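Local coordinates for protein transcriptional regulator I2 (Pseudomonas fluorescens A506, PDB 4MO7) that acts as a superantigen associated with Crohn's disease and, as a TetR-family protein, probably also binds DNA as a transcriptional regulator, at residues S29-L34 against F67-S72; T37-F42 against G122-V127; Y87-M92 against D148-I153; G165-D170 against M207-D212. All blocks are in the same frame, centred on the assembly; numbering follows the deposited sequence. Where two conformers were deposited one is given.

The four contacts show how chemistry follows position in an all-helical, two-domain protein. Contact 3 is buried throughout and held by packing, with no hydrogen bond across its two helices, whereas contacts 1, 2 and 4 are partly buried and mix packing with polar or charged groups. Contacts 1 and 2 both draw on helix 30-45: one sets its first turns against the loop before helix 73-97, the other sets its middle against helix 122-130 beside a magnesium ion. Contact 2 touches contact 3 where M125 packs on N88. Contact 4 lies about 46 Å from contact 1, centre to centre, and joins the turn after helix 137-163 to the C-terminal tail next to the second subunit.

Contact 1 of 4, residues S29-L34 against F67-S72; sequences SARGKL and FHHFKS
R31, H69 and F70 carry most of this contact, in which an arginine is laid against a phenyl ring by one face and touches a backbone carbonyl at its edge. The arginine starts with CG anti to the backbone N (chi1 178°) and runs extended to NE, which carries its guanidinium along the loop to F70. There CE1 of F70 lies over one face of the group, 3.7 Å from NH2 of R31, with the two planes 28° apart. At the guanidinium edge, NH1 of R31 makes a weak hydrogen bond to O of H69, 3.4 Å long and bent to 136° at the hydrogen. Nearer the backbone the imidazole crosses the arginine stem at a slant, ND1 of H69 being 3.6 Å from CB of R31. One imidazole face looks onto the backbone N of R31, and CB of A30 approaches the same ring obliquely. The setting is the helix-turn-helix domain of the TetR family: the loop 67-72 leads into helix 73-97, and S72 caps its start. S29 caps helix 30-45 in the same manner, its OG accepting from N of G32 at 2.9 Å. Deeper in, L34 slides past F70, and its CD2 meets the ring edge at CE2 of F70, 3.9 Å away. L55 and V59 of helix 52-59 pack on L34, while I76 and A79 of helix 73-97 pack on F70.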
# COMPACT_ATOMS: atom_id res chain seq x y z
N SER A 29 36.38 -9.76 -1.50
CA SER A 29 36.97 -8.80 -0.58
C SER A 29 36.35 -9.04 0.80
O SER A 29 35.23 -9.55 0.89
CB SER A 29 36.67 -7.37 -1.03
OG SER A 29 35.39 -6.94 -0.57
N ALA A 30 37.08 -8.70 1.86
CA ALA A 30 36.57 -8.92 3.21
C ALA A 30 35.37 -8.02 3.48
O ALA A 30 34.51 -8.37 4.30
CB ALA A 30 37.66 -8.70 4.26
N ARG A 31 35.33 -6.88 2.79
CA ARG A 31 34.17 -5.97 2.84
C ARG A 31 32.92 -6.64 2.30
O ARG A 31 31.83 -6.51 2.86
CB ARG A 31 34.43 -4.70 2.01
CG ARG A 31 33.22 -3.74 2.00
CD ARG A 31 33.32 -2.62 0.94
NE ARG A 31 32.32 -1.56 1.15
CZ ARG A 31 32.40 -0.68 2.14
NH1 ARG A 31 33.41 -0.74 3.00
NH2 ARG A 31 31.47 0.25 2.29
N GLY A 32 33.11 -7.37 1.20
CA GLY A 32 32.03 -8.02 0.49
C GLY A 32 31.54 -9.20 1.28
O GLY A 32 30.32 -9.43 1.35
N LYS A 33 32.46 -9.96 1.86
CA LYS A 33 32.08 -11.10 2.69
C LYS A 33 31.28 -10.61 3.88
O LYS A 33 30.31 -11.25 4.34
CB LYS A 33 33.31 -11.85 3.22
CG LYS A 33 34.00 -12.82 2.25
CD LYS A 33 35.38 -13.23 2.82
CE LYS A 33 36.16 -14.11 1.87
NZ LYS A 33 37.48 -14.49 2.48
N LEU A 34 31.71 -9.48 4.43
CA LEU A 34 31.03 -8.96 5.61
C LEU A 34 29.63 -8.49 5.23
O LEU A 34 28.67 -8.83 5.93
CB LEU A 34 31.84 -7.81 6.21
CG LEU A 34 31.90 -7.61 7.72
CD1 LEU A 34 32.16 -8.84 8.52
CD2 LEU A 34 32.99 -6.58 8.01
N PHE A 67 35.21 -3.45 12.60
CA PHE A 67 35.19 -2.01 12.54
C PHE A 67 36.43 -1.43 11.96
O PHE A 67 36.77 -0.28 12.21
CB PHE A 67 34.91 -1.47 13.92
CG PHE A 67 33.60 -1.96 14.44
CD1 PHE A 67 32.42 -1.47 13.89
CD2 PHE A 67 33.54 -2.97 15.36
CE1 PHE A 67 31.22 -1.95 14.32
CE2 PHE A 67 32.33 -3.44 15.81
CZ PHE A 67 31.17 -2.92 15.29
N HIS A 68 37.11 -2.25 11.18
CA HIS A 68 38.12 -1.74 10.26
C HIS A 68 37.51 -1.37 8.90
O HIS A 68 38.10 -0.59 8.14
CB HIS A 68 39.24 -2.76 10.08
CG HIS A 68 40.07 -2.51 8.87
ND1 HIS A 68 39.80 -3.09 7.65
CD2 HIS A 68 41.14 -1.71 8.67
CE1 HIS A 68 40.68 -2.68 6.76
NE2 HIS A 68 41.51 -1.84 7.35
N HIS A 69 36.34 -1.91 8.58
CA HIS A 69 35.71 -1.69 7.27
C HIS A 69 34.49 -0.74 7.23
O HIS A 69 34.20 -0.10 6.21
CB HIS A 69 35.25 -3.04 6.70
CG HIS A 69 36.25 -3.64 5.78
ND1 HIS A 69 36.45 -3.16 4.50
CD2 HIS A 69 37.16 -4.62 5.97
CE1 HIS A 69 37.42 -3.85 3.93
NE2 HIS A 69 37.87 -4.74 4.80
N PHE A 70 33.80 -0.68 8.37
CA PHE A 70 32.65 0.17 8.49
C PHE A 70 32.87 0.93 9.78
O PHE A 70 33.54 0.43 10.70
CB PHE A 70 31.40 -0.70 8.60
CG PHE A 70 31.16 -1.52 7.37
CD1 PHE A 70 30.50 -0.98 6.31
CD2 PHE A 70 31.66 -2.81 7.27
CE1 PHE A 70 30.29 -1.71 5.17
CE2 PHE A 70 31.43 -3.57 6.15
CZ PHE A 70 30.78 -3.00 5.08
N LYS A 71 32.32 2.14 9.88
CA LYS A 71 32.57 2.94 11.08
C LYS A 71 31.74 2.48 12.22
O LYS A 71 31.99 2.86 13.37
CB LYS A 71 32.18 4.40 10.85
CG LYS A 71 32.79 5.09 9.69
CD LYS A 71 32.23 6.50 9.65
CE LYS A 71 30.76 6.51 10.05
NZ LYS A 71 30.27 7.90 10.19
N SER A 72 30.70 1.70 11.92
CA SER A 72 29.69 1.33 12.91
C SER A 72 28.83 0.19 12.41
O SER A 72 28.85 -0.14 11.21
CB SER A 72 28.80 2.55 13.19
OG SER A 72 28.05 2.89 12.03

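Contact 2 of 4, residues T37-F42 against G122-V127; sequences TAAHLF and GEAMAV. With MG (magnesium ion), chain B.
H40 and E123 both set CG anti to their own carbonyl carbon, and E123 then bends at chi2, folding its carboxylate over against the imidazole. The two groups cross with their planes 42° apart. CD of E123 comes to 3.2 Å from CE1 of H40, a close approach without a hydrogen bond, and CB of E123 lies over one face of the ring. NE2 of H40 is bound to a magnesium ion at 2.2 Å, which fixes the direction in which the imidazole points. The nearby carboxylate would be expected to make the surroundings of the metal more negative. Below this polar rim the helices meet through small residues: CB of A39 touches CB of A124 at 3.9 Å, and the axes of segments 37-42 and 122-127 approach to 8.3 Å and cross at 56°. Further along, CG2 of V127 reaches O of A39 at 3.6 Å and CB of F42 at 3.8 Å, while the phenyl ring of F42 turns away to meet F47 edge-to-face. T84 and L77 of helix 73-97 pack against A124 and V127, so that long helix flanks the same junction. The arrangement is an interface between the DNA-binding and C-terminal domains, as in other TetR-family proteins, where such contacts probably take part in signalling between the two.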
# COMPACT_ATOMS: atom_id res chain seq x y z
N THR A 37 27.35 -11.45 4.12
CA THR A 37 26.98 -12.31 5.26
C THR A 37 26.09 -11.57 6.27
O THR A 37 25.15 -12.15 6.79
CB THR A 37 28.23 -12.87 6.00
OG1 THR A 37 29.04 -13.56 5.05
CG2 THR A 37 27.81 -13.83 7.12
N ALA A 38 26.38 -10.28 6.53
CA ALA A 38 25.51 -9.46 7.39
C ALA A 38 24.09 -9.44 6.86
O ALA A 38 23.11 -9.47 7.62
CB ALA A 38 26.06 -8.02 7.45
N ALA A 39 23.94 -9.35 5.54
CA ALA A 39 22.58 -9.35 4.99
C ALA A 39 21.77 -10.53 5.45
O ALA A 39 20.63 -10.38 5.84
CB ALA A 39 22.59 -9.28 3.47
N HIS A 40 22.38 -11.71 5.47
CA HIS A 40 21.65 -12.88 5.98
C HIS A 40 21.35 -12.84 7.46
O HIS A 40 20.20 -13.15 7.86
CB HIS A 40 22.42 -14.14 5.67
CG HIS A 40 22.38 -14.47 4.23
ND1 HIS A 40 21.31 -15.11 3.64
CD2 HIS A 40 23.25 -14.19 3.25
CE1 HIS A 40 21.53 -15.21 2.35
NE2 HIS A 40 22.70 -14.67 2.09
N LEU A 41 22.38 -12.53 8.26
CA LEU A 41 22.21 -12.48 9.72
C LEU A 41 21.12 -11.47 10.06
O LEU A 41 20.18 -11.78 10.80
CB LEU A 41 23.52 -12.14 10.42
CG LEU A 41 24.41 -13.33 10.82
CD1 LEU A 41 24.71 -14.14 9.58
CD2 LEU A 41 25.70 -12.80 11.40
N PHE A 42 21.17 -10.30 9.44
CA PHE A 42 20.15 -9.31 9.74
C PHE A 42 18.77 -9.80 9.37
O PHE A 42 17.82 -9.55 10.10
CB PHE A 42 20.45 -8.00 9.00
CG PHE A 42 21.66 -7.27 9.48
CD1 PHE A 42 22.27 -7.58 10.71
CD2 PHE A 42 22.23 -6.28 8.69
CE1 PHE A 42 23.37 -6.90 11.14
CE2 PHE A 42 23.36 -5.56 9.11
CZ PHE A 42 23.94 -5.89 10.34
N GLY A 122 16.21 -10.66 -2.84
CA GLY A 122 16.57 -11.49 -1.70
C GLY A 122 16.62 -10.90 -0.29
O GLY A 122 15.79 -10.05 0.10
N GLU A 123 17.58 -11.40 0.49
CA GLU A 123 17.63 -11.12 1.94
C GLU A 123 17.89 -9.66 2.20
O GLU A 123 17.36 -9.11 3.15
CB GLU A 123 18.69 -11.97 2.66
CG GLU A 123 18.46 -13.46 2.53
CD GLU A 123 18.83 -13.96 1.14
OE1 GLU A 123 19.46 -13.17 0.39
OE2 GLU A 123 18.52 -15.13 0.80
N ALA A 124 18.71 -9.04 1.37
CA ALA A 124 19.12 -7.66 1.63
C ALA A 124 17.96 -6.66 1.34
O ALA A 124 17.91 -5.56 1.91
CB ALA A 124 20.35 -7.33 0.87
N MET A 125 17.03 -7.07 0.49
CA MET A 125 15.82 -6.28 0.22
C MET A 125 14.84 -6.42 1.36
O MET A 125 14.13 -5.47 1.72
CB MET A 125 15.14 -6.79 -1.03
CG MET A 125 13.76 -6.19 -1.24
SD MET A 125 13.81 -5.20 -2.73
CE MET A 125 14.62 -3.71 -2.12
N ALA A 126 14.75 -7.63 1.89
CA ALA A 126 13.88 -7.85 3.03
C ALA A 126 14.41 -7.07 4.22
O ALA A 126 13.64 -6.66 5.09
CB ALA A 126 13.79 -9.36 3.36
N VAL A 127 15.73 -6.89 4.25
CA VAL A 127 16.33 -6.13 5.33
C VAL A 127 15.92 -4.66 5.18
O VAL A 127 15.57 -4.00 6.15
CB VAL A 127 17.88 -6.31 5.37
CG1 VAL A 127 18.51 -5.25 6.25
CG2 VAL A 127 18.28 -7.71 5.86
MG MG B . 23.87 -14.71 0.17

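Contact 3 of 4, residues Y87-M92 against D148-I153; sequences YNTAMM and DVYEQI
T89 and M92 of helix 73-97 face Y150 and I153 of helix 137-163, and the contact illustrates how two nearly parallel helices of a TetR-type helical bundle interlock one turn at a time. The short segments run in the same direction, 20° apart, with their axes 10.2 Å from each other at closest approach. N88 turns its OD1 to S121. T89, next in the chain, splits its two branches between two partners. OG1 of T89 meets the edge of the tyrosine ring at CD2 of Y150, 3.7 Å away, while its hydrogen-bonding partner is O of I85, one turn back on its own helix. The methyl takes the other route: CG2 stands anti to the backbone N and turns to I153. One turn on, M92 bends at chi2 and chi3 and crosses Y150 at about a right angle. In the conformer described this is a Met-aromatic contact, the sulfur lying obliquely to the ring and CE of M92 making a CH-pi approach over its face, 4.0 Å from the centroid of the Y150 ring; a second conformer of M92 leaves the pairing less certain. Y150 can present that face because CG stands anti to its backbone N (chi1 175°), which brings the ring end across toward helix 73-97; its OH is hydrogen-bonded to E113. The tightest touch belongs to the threonine methyl, CG2 of T89 pressing on CD1 of I153 at 3.5 Å, closer than usual for two carbons.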
# COMPACT_ATOMS: atom_id res chain seq x y z
N TYR A 87 22.06 -2.81 -6.76
CA TYR A 87 21.84 -4.00 -7.58
C TYR A 87 20.52 -3.94 -8.33
O TYR A 87 20.50 -4.22 -9.55
CB TYR A 87 21.90 -5.25 -6.69
CG TYR A 87 21.41 -6.53 -7.33
CD1 TYR A 87 22.28 -7.36 -8.02
CD2 TYR A 87 20.09 -6.93 -7.18
CE1 TYR A 87 21.81 -8.55 -8.60
CE2 TYR A 87 19.61 -8.09 -7.75
CZ TYR A 87 20.47 -8.91 -8.45
OH TYR A 87 19.97 -10.07 -9.00
N ASN A 88 19.42 -3.62 -7.64
CA ASN A 88 18.13 -3.48 -8.33
C ASN A 88 18.25 -2.48 -9.45
O ASN A 88 17.79 -2.72 -10.56
CB ASN A 88 16.97 -3.11 -7.37
CG ASN A 88 16.61 -4.27 -6.41
OD1 ASN A 88 17.10 -5.39 -6.57
ND2 ASN A 88 15.78 -3.99 -5.41
N THR A 89 18.92 -1.35 -9.21
CA THR A 89 18.97 -0.35 -10.25
C THR A 89 19.80 -0.81 -11.45
O THR A 89 19.47 -0.50 -12.62
CB THR A 89 19.52 1.01 -9.69
OG1 THR A 89 18.72 1.41 -8.55
CG2 THR A 89 19.50 2.05 -10.70
N ALA A 90 20.92 -1.49 -11.18
CA ALA A 90 21.80 -1.97 -12.26
C ALA A 90 21.05 -2.96 -13.13
O ALA A 90 21.16 -2.94 -14.37
CB ALA A 90 23.05 -2.64 -11.72
N MET A 91 20.24 -3.78 -12.46
CA MET A 91 19.38 -4.75 -13.16
C MET A 91 18.35 -4.06 -14.03
O MET A 91 18.10 -4.49 -15.17
CB MET A 91 18.64 -5.63 -12.16
CG MET A 91 19.58 -6.50 -11.40
SD MET A 91 19.57 -8.14 -12.07
CE MET A 91 18.09 -8.72 -11.24
N MET A 92 17.70 -3.05 -13.45
CA MET A 92 16.80 -2.22 -14.23
C MET A 92 17.41 -1.63 -15.48
O MET A 92 16.81 -1.69 -16.56
CB MET A 92 16.19 -1.09 -13.38
CG MET A 92 15.03 -1.54 -12.52
SD MET A 92 13.68 -0.36 -12.49
CE MET A 92 14.55 1.23 -12.21
N ASP A 148 16.34 7.93 -5.08
CA ASP A 148 16.08 9.06 -5.99
C ASP A 148 16.49 8.69 -7.39
O ASP A 148 15.74 8.96 -8.35
CB ASP A 148 16.85 10.32 -5.54
CG ASP A 148 16.46 11.56 -6.33
OD1 ASP A 148 15.29 11.67 -6.74
OD2 ASP A 148 17.32 12.45 -6.50
N VAL A 149 17.68 8.10 -7.53
CA VAL A 149 18.21 7.71 -8.87
C VAL A 149 17.31 6.66 -9.51
O VAL A 149 17.01 6.70 -10.74
CB VAL A 149 19.63 7.19 -8.74
CG1 VAL A 149 20.08 6.59 -10.03
CG2 VAL A 149 20.56 8.36 -8.31
N TYR A 150 16.85 5.71 -8.68
CA TYR A 150 15.93 4.66 -9.13
C TYR A 150 14.68 5.30 -9.67
O TYR A 150 14.20 4.95 -10.74
CB TYR A 150 15.59 3.78 -7.93
CG TYR A 150 14.55 2.68 -8.17
CD1 TYR A 150 13.19 2.92 -8.02
CD2 TYR A 150 14.98 1.38 -8.43
CE1 TYR A 150 12.24 1.86 -8.18
CE2 TYR A 150 14.06 0.34 -8.57
CZ TYR A 150 12.71 0.60 -8.48
OH TYR A 150 11.86 -0.46 -8.68
N GLU A 151 14.17 6.29 -8.96
CA GLU A 151 12.94 6.93 -9.41
C GLU A 151 13.15 7.71 -10.68
O GLU A 151 12.22 7.84 -11.48
CB GLU A 151 12.27 7.81 -8.35
CG GLU A 151 11.72 7.05 -7.13
CD GLU A 151 10.53 6.15 -7.51
OE1 GLU A 151 9.72 6.59 -8.37
OE2 GLU A 151 10.50 5.01 -6.98
N GLN A 152 14.33 8.32 -10.84
CA GLN A 152 14.58 9.07 -12.05
C GLN A 152 14.58 8.16 -13.29
O GLN A 152 14.18 8.58 -14.35
CB GLN A 152 15.92 9.86 -11.93
CG GLN A 152 15.78 10.92 -10.83
CD GLN A 152 16.89 11.95 -10.88
OE1 GLN A 152 17.98 11.63 -11.37
NE2 GLN A 152 16.63 13.20 -10.41
N ILE A 153 14.97 6.90 -13.14
CA ILE A 153 14.88 5.97 -14.29
C ILE A 153 13.40 5.76 -14.69
O ILE A 153 13.03 5.84 -15.89
CB ILE A 153 15.49 4.61 -13.94
CG1 ILE A 153 17.02 4.70 -13.79
CG2 ILE A 153 15.20 3.60 -15.05
CD1 ILE A 153 17.52 3.36 -13.26

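Contact 4 of 4, residues G165-D170 against M207-D212; sequences GYIRGD and MVLKSD
K210 leans on the turn at G165-R168 along the whole of its aliphatic chain. CB of K210 lies 3.7 Å from O of Y166. CG of K210 is 3.2 Å from O of Y166 and 3.4 Å from CG of R168, where the two long side chains cross at about a right angle. CD of K210 approaches O of G165 at 3.3 Å, and a bend at chi3 (33°) keeps CE near that same oxygen; NZ of K210 ends 4.0 Å from O of G165. The backbone secures the lysine's base: N of K210 donates to O of Y166 at 2.8 Å, the donor lying 23° out of the carbonyl plane. On the neighbouring side, CD2 of L209 fits against CB of Y166 and CG1 of I167, and O of S211 meets the tyrosine ring edge at CD2 of Y166, 3.1 Å away. The guanidinium of R168 instead pairs with D212 of the second subunit in a salt bridge between chains. G165 ends helix 137-163 in a Schellman motif, and the turn that follows packs on the C-terminal tail beside the subunit interface, consistent with the C-terminal dimerisation region of TetR-family proteins.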
# COMPACT_ATOMS: atom_id res chain seq x y z
N GLY A 165 2.88 9.27 -26.70
CA GLY A 165 1.41 9.21 -26.69
C GLY A 165 0.77 8.01 -26.01
O GLY A 165 -0.42 7.74 -26.22
N TYR A 166 1.55 7.27 -25.20
CA TYR A 166 1.08 6.08 -24.49
C TYR A 166 0.50 6.32 -23.09
O TYR A 166 -0.07 5.43 -22.53
CB TYR A 166 2.24 5.08 -24.31
CG TYR A 166 2.69 4.41 -25.59
CD1 TYR A 166 3.49 5.07 -26.51
CD2 TYR A 166 2.34 3.09 -25.85
CE1 TYR A 166 3.89 4.45 -27.68
CE2 TYR A 166 2.76 2.46 -27.00
CZ TYR A 166 3.52 3.14 -27.91
OH TYR A 166 3.92 2.47 -29.05
N ILE A 167 0.66 7.52 -22.54
CA ILE A 167 0.20 7.75 -21.17
C ILE A 167 -0.69 8.98 -21.20
O ILE A 167 -0.30 10.02 -21.78
CB ILE A 167 1.43 8.01 -20.29
CG1 ILE A 167 2.15 6.67 -20.04
CG2 ILE A 167 1.06 8.66 -18.95
CD1 ILE A 167 3.31 6.80 -19.11
N ARG A 168 -1.88 8.85 -20.61
CA ARG A 168 -2.92 9.88 -20.68
C ARG A 168 -2.69 10.96 -19.64
O ARG A 168 -2.93 12.15 -19.92
CB ARG A 168 -4.31 9.25 -20.46
CG ARG A 168 -4.58 8.01 -21.31
CD ARG A 168 -6.05 7.61 -21.18
NE ARG A 168 -6.86 8.74 -21.57
CZ ARG A 168 -8.01 9.10 -21.00
NH1 ARG A 168 -8.54 8.37 -20.02
NH2 ARG A 168 -8.63 10.19 -21.44
N GLY A 169 -2.23 10.57 -18.46
CA GLY A 169 -2.15 11.49 -17.32
C GLY A 169 -0.78 12.10 -17.03
O GLY A 169 0.14 12.04 -17.86
N ASP A 170 -0.66 12.70 -15.86
CA ASP A 170 0.60 13.33 -15.43
C ASP A 170 1.65 12.26 -15.10
O ASP A 170 1.34 11.19 -14.48
CB ASP A 170 0.29 14.20 -14.22
CG ASP A 170 1.49 14.86 -13.68
OD1 ASP A 170 2.20 14.25 -12.85
OD2 ASP A 170 1.72 16.01 -14.10
N MET A 207 -2.90 -1.70 -17.87
CA MET A 207 -3.48 -0.57 -17.17
C MET A 207 -2.78 0.76 -17.47
O MET A 207 -3.45 1.75 -17.76
CB MET A 207 -3.50 -0.79 -15.66
CG MET A 207 -4.06 0.42 -14.97
SD MET A 207 -4.14 0.10 -13.22
CE MET A 207 -2.39 0.27 -12.78
N VAL A 208 -1.46 0.79 -17.42
CA VAL A 208 -0.79 2.06 -17.46
C VAL A 208 -0.61 2.67 -18.88
O VAL A 208 -0.61 3.88 -19.03
CB VAL A 208 0.45 2.08 -16.62
CG1 VAL A 208 1.52 1.32 -17.27
CG2 VAL A 208 0.90 3.50 -16.39
N LEU A 209 -0.56 1.84 -19.91
CA LEU A 209 -0.35 2.33 -21.27
C LEU A 209 -1.70 2.34 -22.02
O LEU A 209 -2.57 1.47 -21.77
CB LEU A 209 0.66 1.45 -22.03
CG LEU A 209 2.10 1.50 -21.48
CD1 LEU A 209 3.09 0.95 -22.50
CD2 LEU A 209 2.47 2.93 -21.18
N LYS A 210 -1.85 3.31 -22.93
CA LYS A 210 -3.07 3.42 -23.72
C LYS A 210 -3.09 2.33 -24.76
O LYS A 210 -4.15 1.92 -25.24
CB LYS A 210 -3.12 4.74 -24.47
CG LYS A 210 -3.04 5.97 -23.62
CD LYS A 210 -3.16 7.20 -24.53
CE LYS A 210 -4.09 6.92 -25.71
NZ LYS A 210 -4.40 8.13 -26.54
N SER A 211 -1.89 1.88 -25.12
CA SER A 211 -1.72 0.84 -26.13
C SER A 211 -0.41 0.15 -25.80
O SER A 211 0.47 0.75 -25.19
CB SER A 211 -1.65 1.51 -27.51
OG SER A 211 -1.28 0.58 -28.51
N ASP A 212 -0.26 -1.12 -26.18
CA ASP A 212 1.03 -1.80 -26.06
C ASP A 212 1.13 -2.84 -27.15
O ASP A 212 2.13 -3.58 -27.22
CB ASP A 212 1.20 -2.51 -24.71
CG ASP A 212 0.16 -3.61 -24.49
OD1 ASP A 212 0.28 -4.75 -25.04
OD2 ASP A 212 -0.76 -3.34 -23.70
OXT ASP A 212 0.18 -2.95 -27.93